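Local coordinates for sugar ABC transporter, periplasmic sugar-binding protein (Caulobacter crescentus, PDB 4IRX) that binds myo-inositol in the periplasm, probably as the substrate-capturing component of an ABC transporter for its uptake, at residues A[14-17]-A[18-22]; A[228-232]-A[233-237]. One frame throughout, in Å; residues are numbered along the deposited sequence.

Overall arrangement
Both interactions are local strand-to-helix connections, and both deliver side chains to the same bound myo-inositol. Interaction 1, at 14-22, follows strand 10-15 of the seven-stranded sheet; interaction 2, at 228-237, follows strand 224-226 of the four-stranded parallel sheet, so the ligand is gripped from two lobes, as in periplasmic binding proteins. Their centres lie about 17 Å apart, yet they meet beside the ligand, where Phe22 CD1 packs 3.5 Å from Asp229 CG. Gln20 and Asp229 accept hydrogen bonds from different hydroxyls, O4 for the first, O2 and O3 for the second, while Phe22 lies against the inositol ring.

Interaction 1. Residues A[14-17]-A[18-22]; sequences SFND and LSQPF. With INS (1,2,3,4,5,6-hexahydroxy-cyclohexane), chain C.
Asp17 and Ser19 form the tight knot of this turn. Buried Asp17 OD1 takes two bonds from one face of its carboxylate: Ser19 OG at 2.6 Å, on the syn side though tilted from the plane, and Ser19 N at 2.9 Å, from above it. Asp17 CG stands anti to the backbone N (chi1 -174°), which brings OD1 to both donors. Gln20 N closes the type I turn on Asp17 O at 3.3 Å. Leu18 lays CD2 over one face of the buried Phe15 ring, toward its rim, its CG 3.7 Å from Phe15 CB. Toward solvent lie exposed Ser19 and partly exposed Leu18. Asp17 and Gln20 side chains are linked less directly, by a water that accepts from Gln20 NE2 and probably donates to Asp17 OD2. Lys175 pairs with OD2 in a salt bridge. Extended beyond CG, Gln20 brings OE1 to 2.6 Å from inositol O4, which donates to it, while NE2 also bonds Asp140. Phe22 lies with one ring face against the inositol, C2 standing 3.5 Å above the ring plane, over its centre. Strand 10-15, this turn and helix 21-37, with Gln20 at its N-cap position, open a beta-alpha-beta unit whose strand-to-helix loop lines the ligand pocket of a periplasmic binding protein.

Interaction 2. Residues A[228-232]-A[233-237]; sequences FDAIP and EALAR. With INS (1,2,3,4,5,6-hexahydroxy-cyclohexane), chain C.
Ile231 O accepts Leu235 N at 3.0 Å in a nearly straight bond (164° at the hydrogen). Two residues before Ile231, at the pocket end of the loop, Asp229 spreads its carboxylate over two neighbouring hydroxyls of the inositol: O2 donates to OD1 at 2.7 Å and O3 to OD2 at 2.6 Å. With alanine in place of Asp229, O2 and O3 would probably lose their acceptor here, and the Gln249 amide, which also bonds OD1, a partner that fixes it. The loop is a ligand-binding strand-to-helix connection of the periplasmic binding protein fold, running from strand 224-226 to helix 232-239. Ile231 holds the N-cap position of that helix, its O also accepting, weakly, from Ala234 N; Pro232 O takes Ala236 N in the next bond along. Around this backbone frame, Leu235 folds back over the loop: its CG lies anti to the carbonyl carbon (chi1 -59°), which sets CD2 4.1 Å from Ala230 CB and CD1 against Ala230 O. Ile231 CG1 touches Ala234 CB at the same distance, 4.1 Å. Further out, Asp203 accepts from Ile231 N and Thr246 OG1 from Ala230 N, two side-chain bonds that hold the loop backbone, while Arg149 lies against Phe228 in a cation-pi contact. On the exposed side of the helix, Glu233 is paired with Arg176 in a salt bridge.

Interaction 1. Residues A[14-17]-A[18-22]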
loop_
_atom_site.group_PDB
_atom_site.type_symbol
_atom_site.label_atom_id
_atom_site.label_comp_id
_atom_site.label_asym_id
_atom_site.label_seq_id
_atom_site.Cartn_x
_atom_site.Cartn_y
_atom_site.Cartn_z
ATOM N N SER A 14 0.529 7.847 12.909
ATOM C CA SER A 14 1.551 8.435 12.059
ATOM C C SER A 14 1.545 7.842 10.653
ATOM O O SER A 14 1.878 6.674 10.482
ATOM C CB SER A 14 2.912 8.239 12.711
ATOM O OG SER A 14 3.945 8.650 11.809
ATOM N N PHE A 15 1.167 8.645 9.656
ATOM C CA PHE A 15 1.123 8.196 8.270
ATOM C C PHE A 15 2.412 8.520 7.555
ATOM O O PHE A 15 3.006 9.554 7.818
ATOM C CB PHE A 15 -0.036 8.895 7.539
ATOM C CG PHE A 15 -1.400 8.321 7.867
ATOM C CD1 PHE A 15 -1.892 7.248 7.147
ATOM C CD2 PHE A 15 -2.186 8.859 8.877
ATOM C CE1 PHE A 15 -3.131 6.697 7.436
ATOM C CE2 PHE A 15 -3.432 8.316 9.179
ATOM C CZ PHE A 15 -3.915 7.237 8.452
ATOM N N ASN A 16 2.842 7.651 6.656
ATOM C CA ASN A 16 4.047 7.934 5.881
ATOM C C ASN A 16 3.949 9.151 4.967
ATOM O O ASN A 16 4.910 9.915 4.874
ATOM C CB ASN A 16 4.485 6.704 5.084
ATOM C CG ASN A 16 3.387 6.153 4.214
ATOM O OD1 ASN A 16 2.367 5.697 4.719
ATOM N ND2 ASN A 16 3.594 6.160 2.897
ATOM N N ASP A 17 2.821 9.325 4.283
ATOM C CA ASP A 17 2.655 10.406 3.317
ATOM C C ASP A 17 1.174 10.558 2.999
ATOM O O ASP A 17 0.612 9.764 2.239
ATOM C CB ASP A 17 3.427 10.084 2.030
ATOM C CG ASP A 17 3.423 11.243 1.036
ATOM O OD1 ASP A 17 2.697 12.236 1.272
ATOM O OD2 ASP A 17 4.140 11.167 0.016
ATOM N N LEU A 18 0.545 11.588 3.571
ATOM C CA LEU A 18 -0.884 11.833 3.360
ATOM C C LEU A 18 -1.193 12.578 2.066
ATOM O O LEU A 18 -2.316 12.983 1.830
ATOM C CB LEU A 18 -1.551 12.482 4.583
ATOM C CG LEU A 18 -1.979 11.473 5.654
ATOM C CD1 LEU A 18 -2.286 12.172 6.976
ATOM C CD2 LEU A 18 -3.228 10.739 5.171
ATOM N N SER A 19 -0.198 12.715 1.198
ATOM C CA SER A 19 -0.486 13.141 -0.166
ATOM C C SER A 19 -0.875 11.956 -1.077
ATOM O O SER A 19 -1.286 12.169 -2.225
ATOM C CB SER A 19 0.686 13.912 -0.755
ATOM O OG SER A 19 1.758 13.052 -1.039
ATOM N N GLN A 20 -0.774 10.720 -0.564
ATOM C CA GLN A 20 -1.168 9.550 -1.358
ATOM C C GLN A 20 -2.657 9.311 -1.220
ATOM O O GLN A 20 -3.173 9.217 -0.105
ATOM C CB GLN A 20 -0.444 8.286 -0.886
ATOM C CG GLN A 20 1.056 8.298 -1.087
ATOM C CD GLN A 20 1.681 6.951 -0.882
ATOM O OE1 GLN A 20 1.000 5.934 -0.917
ATOM N NE2 GLN A 20 2.976 6.932 -0.622
ATOM N N PRO A 21 -3.370 9.173 -2.349
ATOM C CA PRO A 21 -4.826 8.967 -2.332
ATOM C C PRO A 21 -5.260 7.768 -1.515
ATOM O O PRO A 21 -6.290 7.842 -0.854
ATOM C CB PRO A 21 -5.174 8.718 -3.803
ATOM C CG PRO A 21 -4.019 9.212 -4.582
ATOM C CD PRO A 21 -2.822 9.280 -3.718
ATOM N N PHE A 22 -4.492 6.684 -1.564
ATOM C CA PHE A 22 -4.829 5.500 -0.782
ATOM C C PHE A 22 -4.915 5.846 0.685
ATOM O O PHE A 22 -5.824 5.403 1.379
ATOM C CB PHE A 22 -3.747 4.456 -1.005
ATOM C CG PHE A 22 -3.889 3.218 -0.171
ATOM C CD1 PHE A 22 -4.731 2.200 -0.572
ATOM C CD2 PHE A 22 -3.112 3.043 0.963
ATOM C CE1 PHE A 22 -4.847 1.029 0.182
ATOM C CE2 PHE A 22 -3.204 1.857 1.717
ATOM C CZ PHE A 22 -4.066 0.849 1.307
HETATM C C1 INS C . -0.208 0.855 0.012
HETATM C C2 INS C . -0.940 1.310 -1.206
HETATM C C3 INS C . -0.436 2.677 -1.589
HETATM C C4 INS C . 1.027 2.622 -1.898
HETATM C C5 INS C . 1.788 2.216 -0.692
HETATM C C6 INS C . 1.297 0.886 -0.171
HETATM O O1 INS C . -0.631 -0.434 0.380
HETATM O O2 INS C . -0.754 0.388 -2.238
HETATM O O3 INS C . -1.160 3.187 -2.682
HETATM O O4 INS C . 1.477 3.848 -2.380
HETATM O O5 INS C . 3.145 2.174 -0.999
HETATM O O6 INS C . 2.026 0.468 0.954
HETATM O O HOH W 1 5.132 8.736 -0.701
#

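Interaction 2. Residues A[228-232]-A[233-237]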
loop_
_atom_site.group_PDB
_atom_site.type_symbol
_atom_site.label_atom_id
_atom_site.label_comp_id
_atom_site.label_asym_id
_atom_site.label_seq_id
_atom_site.Cartn_x
_atom_site.Cartn_y
_atom_site.Cartn_z
ATOM N N PHE A 228 -3.160 -1.941 -8.182
ATOM C CA PHE A 228 -3.280 -2.466 -6.826
ATOM C C PHE A 228 -3.899 -1.346 -6.017
ATOM O O PHE A 228 -3.424 -0.213 -6.073
ATOM C CB PHE A 228 -1.874 -2.815 -6.293
ATOM C CG PHE A 228 -1.867 -3.841 -5.165
ATOM C CD1 PHE A 228 -2.304 -3.500 -3.888
ATOM C CD2 PHE A 228 -1.405 -5.138 -5.391
ATOM C CE1 PHE A 228 -2.299 -4.455 -2.832
ATOM C CE2 PHE A 228 -1.378 -6.098 -4.363
ATOM C CZ PHE A 228 -1.829 -5.759 -3.069
ATOM N N ASP A 229 -4.959 -1.654 -5.272
ATOM C CA ASP A 229 -5.635 -0.784 -4.251
ATOM C C ASP A 229 -7.146 -0.741 -4.428
ATOM O O ASP A 229 -7.862 -0.472 -3.479
ATOM C CB ASP A 229 -5.167 0.695 -4.157
ATOM C CG ASP A 229 -3.773 0.842 -3.598
ATOM O OD1 ASP A 229 -3.262 -0.129 -3.006
ATOM O OD2 ASP A 229 -3.177 1.925 -3.774
ATOM N N ALA A 230 -7.622 -0.971 -5.647
ATOM C CA ALA A 230 -9.055 -0.857 -5.957
ATOM C C ALA A 230 -9.640 0.506 -5.575
ATOM O O ALA A 230 -10.728 0.593 -5.000
ATOM C CB ALA A 230 -9.856 -2.011 -5.314
ATOM N N ILE A 231 -8.923 1.574 -5.894
ATOM C CA ILE A 231 -9.486 2.896 -5.656
ATOM C C ILE A 231 -10.581 3.139 -6.701
ATOM O O ILE A 231 -10.556 2.537 -7.771
ATOM C CB ILE A 231 -8.421 4.034 -5.679
ATOM C CG1 ILE A 231 -7.888 4.265 -7.085
ATOM C CG2 ILE A 231 -7.273 3.719 -4.694
ATOM C CD1 ILE A 231 -6.809 5.395 -7.164
ATOM N N PRO A 232 -11.571 3.981 -6.370
ATOM C CA PRO A 232 -12.712 4.147 -7.289
ATOM C C PRO A 232 -12.343 4.571 -8.704
ATOM O O PRO A 232 -13.002 4.142 -9.647
ATOM C CB PRO A 232 -13.554 5.225 -6.601
ATOM C CG PRO A 232 -13.191 5.091 -5.142
ATOM C CD PRO A 232 -11.766 4.687 -5.093
ATOM N N GLU A 233 -11.310 5.385 -8.855
ATOM C CA GLU A 233 -10.869 5.830 -10.174
ATOM C C GLU A 233 -10.433 4.641 -11.018
ATOM O O GLU A 233 -10.729 4.566 -12.215
ATOM C CB GLU A 233 -9.729 6.852 -10.016
ATOM C CG GLU A 233 -9.370 7.667 -11.240
ATOM C CD GLU A 233 -8.293 8.706 -10.920
ATOM O OE1 GLU A 233 -7.813 8.736 -9.759
ATOM O OE2 GLU A 233 -7.931 9.475 -11.827
ATOM N N ALA A 234 -9.733 3.692 -10.397
ATOM C CA ALA A 234 -9.308 2.489 -11.110
ATOM C C ALA A 234 -10.503 1.589 -11.429
ATOM O O ALA A 234 -10.569 0.987 -12.501
ATOM C CB ALA A 234 -8.274 1.712 -10.287
ATOM N N LEU A 235 -11.420 1.472 -10.477
ATOM C CA LEU A 235 -12.626 0.675 -10.693
ATOM C C LEU A 235 -13.392 1.173 -11.938
ATOM O O LEU A 235 -13.879 0.365 -12.733
ATOM C CB LEU A 235 -13.517 0.667 -9.426
ATOM C CG LEU A 235 -12.874 0.114 -8.134
ATOM C CD1 LEU A 235 -13.825 0.254 -6.935
ATOM C CD2 LEU A 235 -12.558 -1.345 -8.348
ATOM N N ALA A 236 -13.460 2.491 -12.095
ATOM C CA ALA A 236 -14.114 3.098 -13.255
ATOM C C ALA A 236 -13.405 2.761 -14.548
ATOM O O ALA A 236 -14.064 2.499 -15.559
ATOM C CB ALA A 236 -14.231 4.597 -13.064
ATOM N N ARG A 237 -12.069 2.738 -14.528
ATOM C CA ARG A 237 -11.313 2.342 -15.702
ATOM C C ARG A 237 -11.505 0.882 -16.073
ATOM O O ARG A 237 -11.431 0.511 -17.250
ATOM C CB ARG A 237 -9.819 2.645 -15.510
ATOM C CG ARG A 237 -9.446 4.128 -15.378
ATOM C CD ARG A 237 -9.696 4.891 -16.660
ATOM N NE ARG A 237 -11.066 5.388 -16.726
ATOM C CZ ARG A 237 -11.828 5.398 -17.821
ATOM N NH1 ARG A 237 -11.357 4.961 -18.978
ATOM N NH2 ARG A 237 -13.064 5.874 -17.758
HETATM C C1 INS C . -0.208 0.855 0.012
HETATM C C2 INS C . -0.940 1.310 -1.206
HETATM C C3 INS C . -0.436 2.677 -1.589
HETATM C C4 INS C . 1.027 2.622 -1.898
HETATM C C5 INS C . 1.788 2.216 -0.692
HETATM C C6 INS C . 1.297 0.886 -0.171
HETATM O O1 INS C . -0.631 -0.434 0.380
HETATM O O2 INS C . -0.754 0.388 -2.238
HETATM O O3 INS C . -1.160 3.187 -2.682
HETATM O O4 INS C . 1.477 3.848 -2.380
HETATM O O5 INS C . 3.145 2.174 -0.999
HETATM O O6 INS C . 2.026 0.468 0.954
#